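Local coordinates for protein diaminopimelate decarboxylase (Aquifex aeolicus, PDB 2P3E) that probably decarboxylates meso-2,6-diaminopimelate to L-lysine, completing lysine biosynthesis with pyridoxal 5'-phosphate as its cofactor, at residues D15-I20 with P330-E335; L36-S41 with A392-E397; K248-D253 with N323-I328; S303-I308 with K337-D342; V344-E349 with N386-A391. All blocks are in the same frame, centred on the assembly; numbering follows the deposited sequence.

Contact 1 of 5, residues D15-I20 with P330-E335; sequences DGELFI and PVETKE
Glu17 and Glu332 meet at a single beta bridge, through which strand 17-20 of a small three-stranded antiparallel sheet takes up the loop that follows strand 328-330. The two side chains run alongside each other in one direction, their carboxylate planes nearly perpendicular at 89°. Glu17 starts out away from 330-335, but a sharp bend at chi2 (-77°) brings the carboxylate back, and its OE1 comes to 3.3 Å from Glu332 CG. Glu332 is extended beyond CG, which leaves Glu332 OE2 2.5 Å from Glu17 OE2. The carboxylate of Glu332 also has two lysine partners, one at each oxygen: Lys26 of helix 25-32 forms a salt bridge with Glu332 OE2, and Lys334 NZ forms one with Glu332 OE1 at 3.5 Å. Leu18 turns toward the loop and sets its CB 4.4 Å from Val331 CG1, while its side chain also packs on Leu25 and Tyr13. The backbones are joined by Leu18 N bonding to Val331 O at 2.8 Å and Thr333 N bonding to Gly16 O at 2.9 Å. Gly16 O is approached a second time, by Glu332 CA at 3.2 Å in a CA-H...O contact.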
# COMPACT_ATOMS: atom_id res chain seq x y z
N ASP B 15 19.05 15.85 27.37
CA ASP B 15 20.48 16.05 27.03
C ASP B 15 20.76 15.75 25.54
O ASP B 15 21.72 15.05 25.21
CB ASP B 15 21.37 15.20 27.96
CG ASP B 15 22.86 15.43 27.72
OD1 ASP B 15 23.27 16.59 27.49
OD2 ASP B 15 23.61 14.44 27.77
N GLY B 16 19.90 16.26 24.66
CA GLY B 16 20.06 16.12 23.21
C GLY B 16 19.53 14.81 22.62
O GLY B 16 19.64 14.60 21.42
N GLU B 17 18.97 13.95 23.47
CA GLU B 17 18.47 12.63 23.04
C GLU B 17 16.95 12.52 23.18
O GLU B 17 16.39 12.85 24.23
CB GLU B 17 19.13 11.50 23.83
CG GLU B 17 20.62 11.27 23.50
CD GLU B 17 20.85 10.52 22.19
OE1 GLU B 17 19.87 10.07 21.53
OE2 GLU B 17 22.03 10.36 21.82
N LEU B 18 16.30 12.04 22.13
CA LEU B 18 14.83 11.91 22.12
C LEU B 18 14.38 10.69 22.93
O LEU B 18 14.92 9.59 22.76
CB LEU B 18 14.28 11.87 20.68
CG LEU B 18 12.76 12.02 20.52
CD1 LEU B 18 12.26 13.40 20.93
CD2 LEU B 18 12.32 11.70 19.08
N PHE B 19 13.41 10.91 23.81
CA PHE B 19 12.82 9.87 24.64
C PHE B 19 11.29 9.84 24.43
O PHE B 19 10.68 10.88 24.16
CB PHE B 19 13.10 10.13 26.13
CG PHE B 19 14.49 9.74 26.59
CD1 PHE B 19 14.69 8.58 27.32
CD2 PHE B 19 15.59 10.54 26.31
CE1 PHE B 19 15.98 8.21 27.75
CE2 PHE B 19 16.89 10.18 26.73
CZ PHE B 19 17.08 9.02 27.45
N ILE B 20 10.70 8.67 24.59
CA ILE B 20 9.23 8.52 24.66
C ILE B 20 8.90 7.66 25.86
O ILE B 20 9.43 6.56 26.01
CB ILE B 20 8.64 7.90 23.35
CG1 ILE B 20 7.10 7.90 23.39
CG2 ILE B 20 9.22 6.49 23.07
CD1 ILE B 20 6.45 7.52 22.08
N PRO B 330 15.22 15.02 14.42
CA PRO B 330 16.33 14.13 14.73
C PRO B 330 16.17 13.48 16.11
O PRO B 330 15.62 14.09 17.05
CB PRO B 330 17.55 15.05 14.64
CG PRO B 330 17.02 16.41 15.06
CD PRO B 330 15.61 16.45 14.51
N VAL B 331 16.59 12.23 16.22
CA VAL B 331 16.60 11.54 17.51
C VAL B 331 17.71 12.15 18.40
O VAL B 331 17.57 12.18 19.62
CB VAL B 331 16.79 10.00 17.30
CG1 VAL B 331 17.16 9.26 18.60
CG2 VAL B 331 15.52 9.38 16.66
N GLU B 332 18.79 12.64 17.77
CA GLU B 332 19.86 13.38 18.46
C GLU B 332 19.93 14.82 17.94
O GLU B 332 20.19 15.04 16.75
CB GLU B 332 21.23 12.70 18.25
CG GLU B 332 21.46 11.38 18.99
CD GLU B 332 22.94 10.97 19.08
OE1 GLU B 332 23.83 11.70 18.59
OE2 GLU B 332 23.24 9.90 19.66
N THR B 333 19.66 15.80 18.81
CA THR B 333 19.94 17.22 18.50
C THR B 333 21.41 17.50 18.77
O THR B 333 21.92 17.15 19.84
CB THR B 333 19.19 18.21 19.41
OG1 THR B 333 17.97 17.66 19.92
CG2 THR B 333 18.93 19.55 18.69
N LYS B 334 22.08 18.18 17.84
CA LYS B 334 23.53 18.43 17.97
C LYS B 334 23.97 19.87 17.71
O LYS B 334 25.13 20.10 17.35
CB LYS B 334 24.31 17.49 17.05
CG LYS B 334 24.54 16.10 17.61
CD LYS B 334 25.19 15.21 16.57
CE LYS B 334 25.47 13.84 17.16
NZ LYS B 334 26.05 12.92 16.14
N GLU B 335 23.07 20.84 17.89
CA GLU B 335 23.38 22.26 17.61
C GLU B 335 24.17 22.38 16.30
O GLU B 335 25.36 22.76 16.28
CB GLU B 335 24.12 22.93 18.79
CG GLU B 335 23.24 23.14 20.03

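Contact 2 of 5, residues L36-S41 with A392-E397; sequences LYVYSS and AEVLVE
A parallel strand pair inside the mixed sheet of the beta domain brings Tyr39 against Glu393 and Ser41 against Glu397, uniting segments from near the two ends of the chain. Five backbone bonds form the ladder from Tyr37 N to Ala392 O as far as Ser41 N to Val396 O, the straightest being Val396 N to Tyr39 O at 2.8 Å (175°). On one face Tyr39 extends across Glu393 so that its OH donates to Glu393 OE2 at 2.5 Å, on the anti side of that oxygen, with ring and carboxylate planes 74° apart. The pair is held further by Asn67 at Tyr39 OH and Asn69 at Glu393 OE1, which should fix the carboxylate's rotation. Ser41 OG, anti to its backbone N (chi1 -176°), likewise donates to Glu397 OE1 at 2.7 Å, an oxygen that also has a long, weak ion pair with Lys45. On the other face the contact is apolar: Val38 sits between two valines, its CG2 3.6 Å from Val394 CG2 and its CG1 against Val396 CG2, while Leu36 CD1 rests on Ala392 CB. Helix 25-32 covers this valine face through Leu25, Leu28 and Phe32, while helix 70-78 lies against Tyr39 and Leu395; strand 289-301 pairs antiparallel with 36-40, and strand 400-405 does the same with 392-397.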
# COMPACT_ATOMS: atom_id res chain seq x y z
N LEU B 36 11.30 1.27 12.54
CA LEU B 36 10.67 0.86 13.80
C LEU B 36 9.46 1.75 14.12
O LEU B 36 9.58 2.99 14.19
CB LEU B 36 11.68 0.96 14.96
CG LEU B 36 11.25 0.41 16.33
CD1 LEU B 36 11.01 -1.10 16.24
CD2 LEU B 36 12.29 0.72 17.43
N TYR B 37 8.30 1.12 14.29
CA TYR B 37 7.13 1.82 14.82
C TYR B 37 7.13 1.73 16.34
O TYR B 37 7.16 0.63 16.91
CB TYR B 37 5.84 1.23 14.26
CG TYR B 37 5.39 1.85 12.95
CD1 TYR B 37 5.58 1.19 11.73
CD2 TYR B 37 4.78 3.10 12.93
CE1 TYR B 37 5.14 1.77 10.51
CE2 TYR B 37 4.36 3.69 11.74
CZ TYR B 37 4.55 3.02 10.54
OH TYR B 37 4.09 3.65 9.38
N VAL B 38 7.05 2.88 16.99
CA VAL B 38 7.08 2.95 18.45
C VAL B 38 5.80 3.61 18.94
O VAL B 38 5.46 4.69 18.46
CB VAL B 38 8.32 3.75 18.95
CG1 VAL B 38 8.36 3.78 20.50
CG2 VAL B 38 9.62 3.14 18.40
N TYR B 39 5.09 2.96 19.88
CA TYR B 39 3.84 3.47 20.40
C TYR B 39 3.93 3.78 21.90
O TYR B 39 4.60 3.07 22.65
CB TYR B 39 2.71 2.46 20.16
CG TYR B 39 2.49 2.10 18.70
CD1 TYR B 39 1.63 2.86 17.90
CD2 TYR B 39 3.15 1.03 18.12
CE1 TYR B 39 1.43 2.53 16.54
CE2 TYR B 39 2.94 0.68 16.77
CZ TYR B 39 2.10 1.43 16.00
OH TYR B 39 1.93 1.05 14.69
N SER B 40 3.21 4.83 22.31
CA SER B 40 3.06 5.20 23.72
C SER B 40 1.78 4.61 24.28
O SER B 40 0.67 4.99 23.88
CB SER B 40 3.07 6.73 23.89
OG SER B 40 2.53 7.12 25.16
N SER B 41 1.93 3.69 25.23
CA SER B 41 0.79 3.07 25.89
C SER B 41 -0.08 4.11 26.60
O SER B 41 -1.32 4.11 26.45
CB SER B 41 1.28 2.01 26.88
OG SER B 41 0.20 1.32 27.46
N ALA B 392 9.31 -3.73 12.69
CA ALA B 392 8.93 -4.16 14.05
C ALA B 392 8.05 -3.06 14.66
O ALA B 392 8.14 -1.89 14.27
CB ALA B 392 10.16 -4.40 14.92
N GLU B 393 7.20 -3.45 15.61
CA GLU B 393 6.41 -2.51 16.39
C GLU B 393 6.66 -2.74 17.90
O GLU B 393 6.60 -3.86 18.39
CB GLU B 393 4.92 -2.69 16.11
CG GLU B 393 4.48 -2.27 14.68
CD GLU B 393 2.96 -2.41 14.48
OE1 GLU B 393 2.42 -3.56 14.57
OE2 GLU B 393 2.29 -1.39 14.22
N VAL B 394 6.92 -1.67 18.63
CA VAL B 394 7.17 -1.77 20.08
C VAL B 394 6.23 -0.82 20.81
O VAL B 394 5.86 0.22 20.27
CB VAL B 394 8.65 -1.45 20.45
CG1 VAL B 394 9.59 -2.51 19.85
CG2 VAL B 394 9.06 -0.09 19.96
N LEU B 395 5.84 -1.20 22.02
CA LEU B 395 4.94 -0.43 22.86
C LEU B 395 5.66 -0.06 24.16
O LEU B 395 6.09 -0.96 24.93
CB LEU B 395 3.68 -1.23 23.17
CG LEU B 395 2.62 -0.63 24.13
CD1 LEU B 395 1.92 0.54 23.47
CD2 LEU B 395 1.63 -1.71 24.51
N VAL B 396 5.81 1.23 24.40
CA VAL B 396 6.52 1.74 25.57
C VAL B 396 5.51 2.13 26.65
O VAL B 396 4.43 2.64 26.35
CB VAL B 396 7.42 2.93 25.20
CG1 VAL B 396 8.19 3.39 26.42
CG2 VAL B 396 8.43 2.53 24.13
N GLU B 397 5.84 1.83 27.91
CA GLU B 397 5.01 2.26 29.04
C GLU B 397 5.92 2.52 30.24
O GLU B 397 6.55 1.57 30.75
CB GLU B 397 3.97 1.21 29.38
CG GLU B 397 2.99 1.64 30.48
CD GLU B 397 1.87 0.63 30.69
OE1 GLU B 397 1.19 0.24 29.70
OE2 GLU B 397 1.64 0.24 31.83

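Contact 3 of 5, residues K248-D253 with N323-I328; sequences KYKPED and NAYHHI
The backbones of two irregular loops come nearest, CA to CA, at Tyr249 and His326, 5.9 Å apart. Residues Lys250 to Asp253 form a type I beta turn closed by Asp253 N bonding to Lys250 O, and Asp253 OD2 also gathers Tyr249 N and Lys250 N. Between the two loops sits a single water that donates to Tyr249 O at 2.7 Å and accepts from His327 N at 2.8 Å, bridging them. The side chains add a T-shaped stack, the edge of Tyr249 toward the face of His326, with centroids 5.5 Å apart and planes at 72°. Here a loop of the pyridoxal-binding TIM-barrel domain meets a loop of the beta domain, close to the probable substrate site: Tyr249 OH bonds to Arg282, and His326, fixed by Leu372 O at its ND1, packs on Arg318. Tyr325 leaves the chain opposite its own backbone N (chi1 -176°) and projects toward 248-253. Lys250 CG lies over its face, 4.0 Å from the ring centroid, in a CH-pi contact, while Tyr249 O meets the ring edge at CD2. Replacing Tyr325 with a serine would remove the ring, probably leaving Lys250 without its CH-pi surface and His327 ND1 without its hydroxyl mate. That mate, Tyr325 OH, is 2.9 Å from His327 ND1, and Pro251 CD approaches the same OH at 3.6 Å.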
# COMPACT_ATOMS: atom_id res chain seq x y z
N LYS B 248 -3.19 16.90 15.46
CA LYS B 248 -2.11 17.80 15.08
C LYS B 248 -1.14 17.06 14.17
O LYS B 248 -0.51 16.10 14.57
CB LYS B 248 -1.42 18.35 16.33
CG LYS B 248 -0.33 19.42 16.03
CD LYS B 248 0.59 19.62 17.24
CE LYS B 248 1.52 20.82 17.04
NZ LYS B 248 0.74 22.10 17.11
N TYR B 249 -1.04 17.52 12.92
CA TYR B 249 0.02 17.05 12.03
C TYR B 249 1.09 18.13 11.81
O TYR B 249 2.28 17.86 11.91
CB TYR B 249 -0.55 16.64 10.67
CG TYR B 249 -1.21 15.27 10.65
CD1 TYR B 249 -0.44 14.10 10.70
CD2 TYR B 249 -2.59 15.16 10.52
CE1 TYR B 249 -1.05 12.82 10.66
CE2 TYR B 249 -3.22 13.89 10.47
CZ TYR B 249 -2.43 12.73 10.56
OH TYR B 249 -3.03 11.49 10.53
N LYS B 250 0.64 19.34 11.49
CA LYS B 250 1.53 20.47 11.23
C LYS B 250 1.80 21.26 12.52
O LYS B 250 0.94 21.30 13.42
CB LYS B 250 0.93 21.37 10.14
CG LYS B 250 0.87 20.71 8.80
CD LYS B 250 -0.08 21.44 7.88
CE LYS B 250 0.07 20.97 6.48
NZ LYS B 250 -0.80 21.76 5.57
N PRO B 251 2.99 21.88 12.63
CA PRO B 251 3.34 22.62 13.85
C PRO B 251 2.27 23.66 14.22
O PRO B 251 2.02 23.86 15.41
CB PRO B 251 4.65 23.33 13.47
CG PRO B 251 5.26 22.42 12.45
CD PRO B 251 4.08 21.94 11.63
N GLU B 252 1.63 24.25 13.21
CA GLU B 252 0.60 25.28 13.39
C GLU B 252 -0.82 24.75 13.61
O GLU B 252 -1.71 25.53 13.94
CB GLU B 252 0.59 26.26 12.19
CG GLU B 252 0.09 25.65 10.86
CD GLU B 252 1.21 25.00 10.01
OE1 GLU B 252 2.27 24.65 10.55
OE2 GLU B 252 1.01 24.85 8.79
N ASP B 253 -1.02 23.43 13.46
CA ASP B 253 -2.33 22.80 13.68
C ASP B 253 -2.71 22.89 15.15
O ASP B 253 -1.90 22.63 16.03
CB ASP B 253 -2.33 21.29 13.29
CG ASP B 253 -2.39 21.05 11.78
OD1 ASP B 253 -2.68 21.97 10.99
OD2 ASP B 253 -2.17 19.89 11.38
N ASN B 323 0.42 13.69 -0.30
CA ASN B 323 1.33 14.82 0.01
C ASN B 323 1.14 15.27 1.45
O ASN B 323 1.24 16.46 1.77
CB ASN B 323 1.19 15.99 -1.00
CG ASN B 323 2.28 17.07 -0.82
OD1 ASN B 323 3.40 16.81 -0.37
ND2 ASN B 323 1.93 18.30 -1.19
N ALA B 324 0.88 14.30 2.32
CA ALA B 324 0.59 14.55 3.72
C ALA B 324 1.83 15.04 4.44
O ALA B 324 2.96 14.60 4.14
CB ALA B 324 0.06 13.27 4.40
N TYR B 325 1.62 15.96 5.38
CA TYR B 325 2.66 16.45 6.25
C TYR B 325 2.77 15.57 7.50
O TYR B 325 1.80 15.41 8.27
CB TYR B 325 2.38 17.92 6.65
CG TYR B 325 3.48 18.54 7.50
CD1 TYR B 325 4.41 19.43 6.94
CD2 TYR B 325 3.64 18.19 8.84
CE1 TYR B 325 5.44 19.96 7.71
CE2 TYR B 325 4.66 18.73 9.61
CZ TYR B 325 5.55 19.61 9.04
OH TYR B 325 6.56 20.13 9.81
N HIS B 326 3.96 15.01 7.70
CA HIS B 326 4.37 14.44 8.98
C HIS B 326 5.62 15.20 9.45
O HIS B 326 6.57 15.37 8.69
CB HIS B 326 4.71 12.95 8.83
CG HIS B 326 3.51 12.07 8.65
ND1 HIS B 326 2.97 11.33 9.68
CD2 HIS B 326 2.73 11.84 7.56
CE1 HIS B 326 1.90 10.68 9.24
NE2 HIS B 326 1.74 10.97 7.96
N HIS B 327 5.59 15.64 10.70
CA HIS B 327 6.73 16.31 11.31
C HIS B 327 7.87 15.30 11.49
O HIS B 327 7.65 14.16 11.93
CB HIS B 327 6.33 16.95 12.64
CG HIS B 327 7.27 18.04 13.10
ND1 HIS B 327 7.53 19.16 12.34
CD2 HIS B 327 7.98 18.18 14.24
CE1 HIS B 327 8.38 19.94 12.99
NE2 HIS B 327 8.66 19.38 14.15
N ILE B 328 9.08 15.71 11.09
CA ILE B 328 10.26 14.84 11.17
C ILE B 328 11.37 15.56 11.95
O ILE B 328 11.75 16.69 11.61
CB ILE B 328 10.78 14.41 9.77
CG1 ILE B 328 9.65 13.70 8.98
CG2 ILE B 328 12.01 13.50 9.91
CD1 ILE B 328 10.04 13.22 7.59
O HOH W 1 3.18 15.35 12.14

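Contact 4 of 5, residues S303-I308 with K337-D342; sequences SKHFII and KKVVAD
Asp342 N bonds to His305 O and Ile307 N to Asp342 O, each at 2.9 Å, where two parallel strands of the beta domain come together; these two bonds frame the one parallel bridge, Phe306 with Asp342. Lys304 adds a looser salt bridge, its NZ 3.3 Å from Asp342 OD2. Bends at chi3 (84°) and chi4 curl the lysine chain back to the acid, and a water that donates to Asp342 OD1 at 2.7 Å lies beside the pair. Asp342 OD1 has a firmer partner in the backbone N of Asp357, which helps hold the carboxylate in place. The two short strand segments run at 63° to each other, and beyond the paired residues one water bridges them, accepting from His305 N and donating to Val340 O at 2.7 Å. Outward from the bridge, Phe306 and Asp342 run side by side with ring and carboxylate planes at 86°, and the ring also packs on Lys175 of the second subunit. On the other side of the sheet Ile307 CD1 rests 3.7 Å from Ala341 CB. His305, tethered through ND1 to Asp300, brings its CD2 to 3.7 Å from Val339 CG2.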
# COMPACT_ATOMS: atom_id res chain seq x y z
N SER B 303 20.65 21.71 -7.00
CA SER B 303 20.40 22.54 -5.82
C SER B 303 19.66 21.81 -4.70
O SER B 303 19.33 22.41 -3.68
CB SER B 303 19.61 23.80 -6.21
OG SER B 303 18.30 23.49 -6.66
N LYS B 304 19.40 20.51 -4.88
CA LYS B 304 18.65 19.74 -3.88
C LYS B 304 19.54 18.87 -2.99
O LYS B 304 20.52 18.28 -3.47
CB LYS B 304 17.58 18.87 -4.54
CG LYS B 304 16.45 19.64 -5.19
CD LYS B 304 15.52 18.72 -5.97
CE LYS B 304 14.46 18.08 -5.08
NZ LYS B 304 13.70 19.12 -4.32
N HIS B 305 19.18 18.82 -1.71
CA HIS B 305 19.80 17.92 -0.76
C HIS B 305 18.82 16.77 -0.50
O HIS B 305 17.67 17.00 -0.15
CB HIS B 305 20.16 18.65 0.54
CG HIS B 305 20.94 17.82 1.53
ND1 HIS B 305 22.08 17.13 1.19
CD2 HIS B 305 20.74 17.60 2.85
CE1 HIS B 305 22.55 16.51 2.26
NE2 HIS B 305 21.77 16.79 3.29
N PHE B 306 19.29 15.54 -0.71
CA PHE B 306 18.52 14.34 -0.40
C PHE B 306 19.11 13.66 0.83
O PHE B 306 20.34 13.47 0.93
CB PHE B 306 18.47 13.37 -1.59
CG PHE B 306 17.79 13.94 -2.81
CD1 PHE B 306 16.42 13.75 -3.01
CD2 PHE B 306 18.51 14.65 -3.77
CE1 PHE B 306 15.78 14.26 -4.14
CE2 PHE B 306 17.87 15.17 -4.90
CZ PHE B 306 16.51 14.97 -5.09
N ILE B 307 18.23 13.29 1.76
CA ILE B 307 18.56 12.48 2.92
C ILE B 307 17.83 11.15 2.69
O ILE B 307 16.60 11.09 2.79
CB ILE B 307 18.10 13.15 4.23
CG1 ILE B 307 18.81 14.51 4.42
CG2 ILE B 307 18.31 12.23 5.43
CD1 ILE B 307 18.35 15.31 5.63
N ILE B 308 18.59 10.12 2.35
CA ILE B 308 18.01 8.81 2.00
C ILE B 308 17.99 7.93 3.24
O ILE B 308 19.03 7.71 3.87
CB ILE B 308 18.80 8.14 0.84
CG1 ILE B 308 18.82 9.07 -0.38
CG2 ILE B 308 18.19 6.75 0.50
CD1 ILE B 308 19.86 8.72 -1.46
N LYS B 337 23.65 23.42 11.91
CA LYS B 337 22.87 24.18 10.94
C LYS B 337 21.70 23.31 10.42
O LYS B 337 21.79 22.08 10.37
CB LYS B 337 23.78 24.61 9.78
CG LYS B 337 23.18 25.56 8.75
CD LYS B 337 24.17 25.81 7.61
CE LYS B 337 24.39 24.54 6.78
NZ LYS B 337 25.64 24.55 5.95
N LYS B 338 20.60 23.96 10.06
CA LYS B 338 19.49 23.27 9.41
C LYS B 338 19.63 23.38 7.90
O LYS B 338 20.19 24.37 7.38
CB LYS B 338 18.15 23.84 9.87
CG LYS B 338 17.78 23.50 11.31
CD LYS B 338 16.29 23.69 11.51
CE LYS B 338 15.82 23.29 12.90
NZ LYS B 338 14.32 23.24 12.91
N VAL B 339 19.16 22.37 7.18
CA VAL B 339 19.16 22.40 5.73
C VAL B 339 17.76 22.10 5.21
O VAL B 339 16.95 21.49 5.92
CB VAL B 339 20.17 21.38 5.10
CG1 VAL B 339 21.60 21.85 5.31
CG2 VAL B 339 19.94 19.94 5.65
N VAL B 340 17.49 22.53 3.98
CA VAL B 340 16.27 22.16 3.30
C VAL B 340 16.59 20.91 2.50
O VAL B 340 17.53 20.91 1.69
CB VAL B 340 15.77 23.28 2.38
CG1 VAL B 340 14.52 22.83 1.63
CG2 VAL B 340 15.49 24.52 3.18
N ALA B 341 15.82 19.85 2.73
CA ALA B 341 16.09 18.54 2.14
C ALA B 341 14.82 17.81 1.74
O ALA B 341 13.74 18.07 2.29
CB ALA B 341 16.90 17.68 3.13
N ASP B 342 14.96 16.92 0.75
CA ASP B 342 13.98 15.87 0.50
C ASP B 342 14.39 14.65 1.32
O ASP B 342 15.53 14.17 1.22
CB ASP B 342 13.96 15.48 -0.98
CG ASP B 342 13.26 16.50 -1.86
OD1 ASP B 342 12.85 17.60 -1.39
OD2 ASP B 342 13.09 16.17 -3.04
O HOH W 2 14.62 19.63 -1.05
O HOH W 3 11.46 18.63 -3.54
O HOH W 4 17.04 20.56 -0.94

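Contact 5 of 5, residues V344-E349 with N386-A391; sequences VGPICE and NMRPRA
Asn386 and Arg388 reach from one loop of the beta domain to Pro346, Ile347 and Cys348 in another, where Cys348 is the centre of an inverse gamma turn. Among the polar links, the direct one is Cys348 N to Asn386 OD1, 3.0 Å long, nearly straight (168°) and in the carbonyl plane of the amide. A water lengthens the grip at the amide nitrogen, accepting from Asn386 ND2 at 3.1 Å and donating to Cys348 O, so the amide is held at both its oxygen and its nitrogen. A second water accepts from Arg388 NH1 at 2.8 Å and stands within bonding distance of Asn386 OD1 and Pro346 O. Glu349 OE2, of 344-349 and a probable substrate ligand, bonds to Tyr385 OH. Subunit contacts are the second kind, for Ser87 of the second subunit bonds to Asn386 O, and Lys175 of that subunit bonds to the carbonyls of Gly345 and Ile347. Packing forms the third group. The guanidinium of Arg388, swung round by a bend at chi3 (84°), presents one face to the proline: Pro346 CB is stacked 3.5 Å over the middle of the guanidinium of Arg388. A leucine in place of Arg388 would lack this flat group, and Pro346 would probably lose the flat cover over its ring, and the water its NH1 donor. Ile347 and Arg388 run antiparallel past one another, with Ile347 CD1 3.6 Å from Arg388 CD.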
# COMPACT_ATOMS: atom_id res chain seq x y z
N VAL B 344 13.84 10.94 1.70
CA VAL B 344 13.29 9.96 0.75
C VAL B 344 13.67 8.54 1.18
O VAL B 344 14.68 8.34 1.85
CB VAL B 344 13.80 10.25 -0.68
CG1 VAL B 344 13.34 11.65 -1.16
CG2 VAL B 344 15.33 10.14 -0.75
N GLY B 345 12.87 7.56 0.77
CA GLY B 345 13.07 6.20 1.23
C GLY B 345 13.80 5.31 0.25
O GLY B 345 14.35 5.80 -0.74
N PRO B 346 13.79 3.99 0.51
CA PRO B 346 14.52 2.99 -0.26
C PRO B 346 13.78 2.52 -1.53
O PRO B 346 14.40 1.91 -2.41
CB PRO B 346 14.64 1.82 0.74
CG PRO B 346 13.40 1.92 1.55
CD PRO B 346 13.04 3.39 1.63
N ILE B 347 12.48 2.81 -1.62
CA ILE B 347 11.65 2.26 -2.70
C ILE B 347 12.03 2.85 -4.06
O ILE B 347 12.35 4.05 -4.17
CB ILE B 347 10.13 2.47 -2.45
CG1 ILE B 347 9.66 1.77 -1.15
CG2 ILE B 347 9.31 2.08 -3.70
CD1 ILE B 347 9.68 0.22 -1.19
N CYS B 348 11.98 2.01 -5.10
CA CYS B 348 12.32 2.43 -6.45
C CYS B 348 11.11 3.10 -7.14
O CYS B 348 10.49 2.54 -8.07
CB CYS B 348 12.88 1.26 -7.26
SG CYS B 348 13.98 1.81 -8.58
N GLU B 349 10.76 4.27 -6.62
CA GLU B 349 9.74 5.16 -7.18
C GLU B 349 10.20 6.59 -6.93
O GLU B 349 10.73 6.89 -5.88
CB GLU B 349 8.38 4.99 -6.47
CG GLU B 349 7.70 3.64 -6.65
CD GLU B 349 6.99 3.50 -7.99
OE1 GLU B 349 7.16 4.36 -8.89
OE2 GLU B 349 6.23 2.52 -8.14
N ASN B 386 8.70 -3.99 -3.37
CA ASN B 386 10.14 -4.18 -3.49
C ASN B 386 10.66 -5.30 -2.56
O ASN B 386 11.84 -5.33 -2.22
CB ASN B 386 10.91 -2.86 -3.23
CG ASN B 386 10.71 -1.79 -4.34
OD1 ASN B 386 11.36 -0.76 -4.28
ND2 ASN B 386 9.85 -2.05 -5.33
N MET B 387 9.77 -6.21 -2.16
CA MET B 387 10.16 -7.34 -1.30
C MET B 387 10.77 -6.84 0.01
O MET B 387 11.74 -7.42 0.51
CB MET B 387 11.10 -8.30 -2.05
CG MET B 387 10.40 -9.36 -2.88
SD MET B 387 9.45 -10.54 -1.87
CE MET B 387 10.78 -11.33 -0.96
N ARG B 388 10.20 -5.78 0.57
CA ARG B 388 10.69 -5.21 1.81
C ARG B 388 9.86 -5.69 2.99
O ARG B 388 8.67 -5.41 3.06
CB ARG B 388 10.69 -3.67 1.75
CG ARG B 388 11.57 -3.13 0.62
CD ARG B 388 11.96 -1.66 0.79
NE ARG B 388 13.13 -1.53 1.66
CZ ARG B 388 14.42 -1.64 1.29
NH1 ARG B 388 14.80 -1.84 0.02
NH2 ARG B 388 15.36 -1.52 2.23
N PRO B 389 10.49 -6.43 3.93
CA PRO B 389 9.75 -6.84 5.13
C PRO B 389 9.33 -5.60 5.92
O PRO B 389 10.06 -4.59 5.95
CB PRO B 389 10.77 -7.65 5.94
CG PRO B 389 11.80 -8.09 4.95
CD PRO B 389 11.87 -6.96 3.92
N ARG B 390 8.16 -5.69 6.55
CA ARG B 390 7.63 -4.58 7.32
C ARG B 390 8.31 -4.45 8.69
O ARG B 390 8.98 -5.38 9.17
CB ARG B 390 6.11 -4.67 7.46
CG ARG B 390 5.38 -4.57 6.10
CD ARG B 390 3.87 -4.64 6.23
NE ARG B 390 3.42 -5.97 6.66
CZ ARG B 390 2.20 -6.46 6.43
NH1 ARG B 390 1.31 -5.73 5.77
NH2 ARG B 390 1.87 -7.68 6.85
N ALA B 391 8.13 -3.28 9.28
CA ALA B 391 8.85 -2.86 10.48
C ALA B 391 8.41 -3.65 11.71
O ALA B 391 7.27 -4.12 11.78
CB ALA B 391 8.59 -1.38 10.72
O HOH W 5 13.77 -0.91 -2.43
O HOH W 6 9.55 -0.22 -7.79

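In the fold
Contacts 1, 2, 4 and 5 knit together the beta domain, while contact 3 ties it to the TIM barrel. Contact 2 closes the longest loop, joining 36-41 to 392-397, and contacts 3, 4 and 5 are nested within it; contact 1 crosses it. Contacts 2 and 4 belong to the same mixed sheet, their centres 28 Å apart. Contact 1 touches contact 2 where Ile20 packs on Val38, and contact 4 runs into contact 5 along strand 338-344. Contacts 4 and 5 both meet the second subunit, so this side of the beta domain takes part in the dimer interface. Contact 3, between barrel and beta domain, lies close to the probable substrate site.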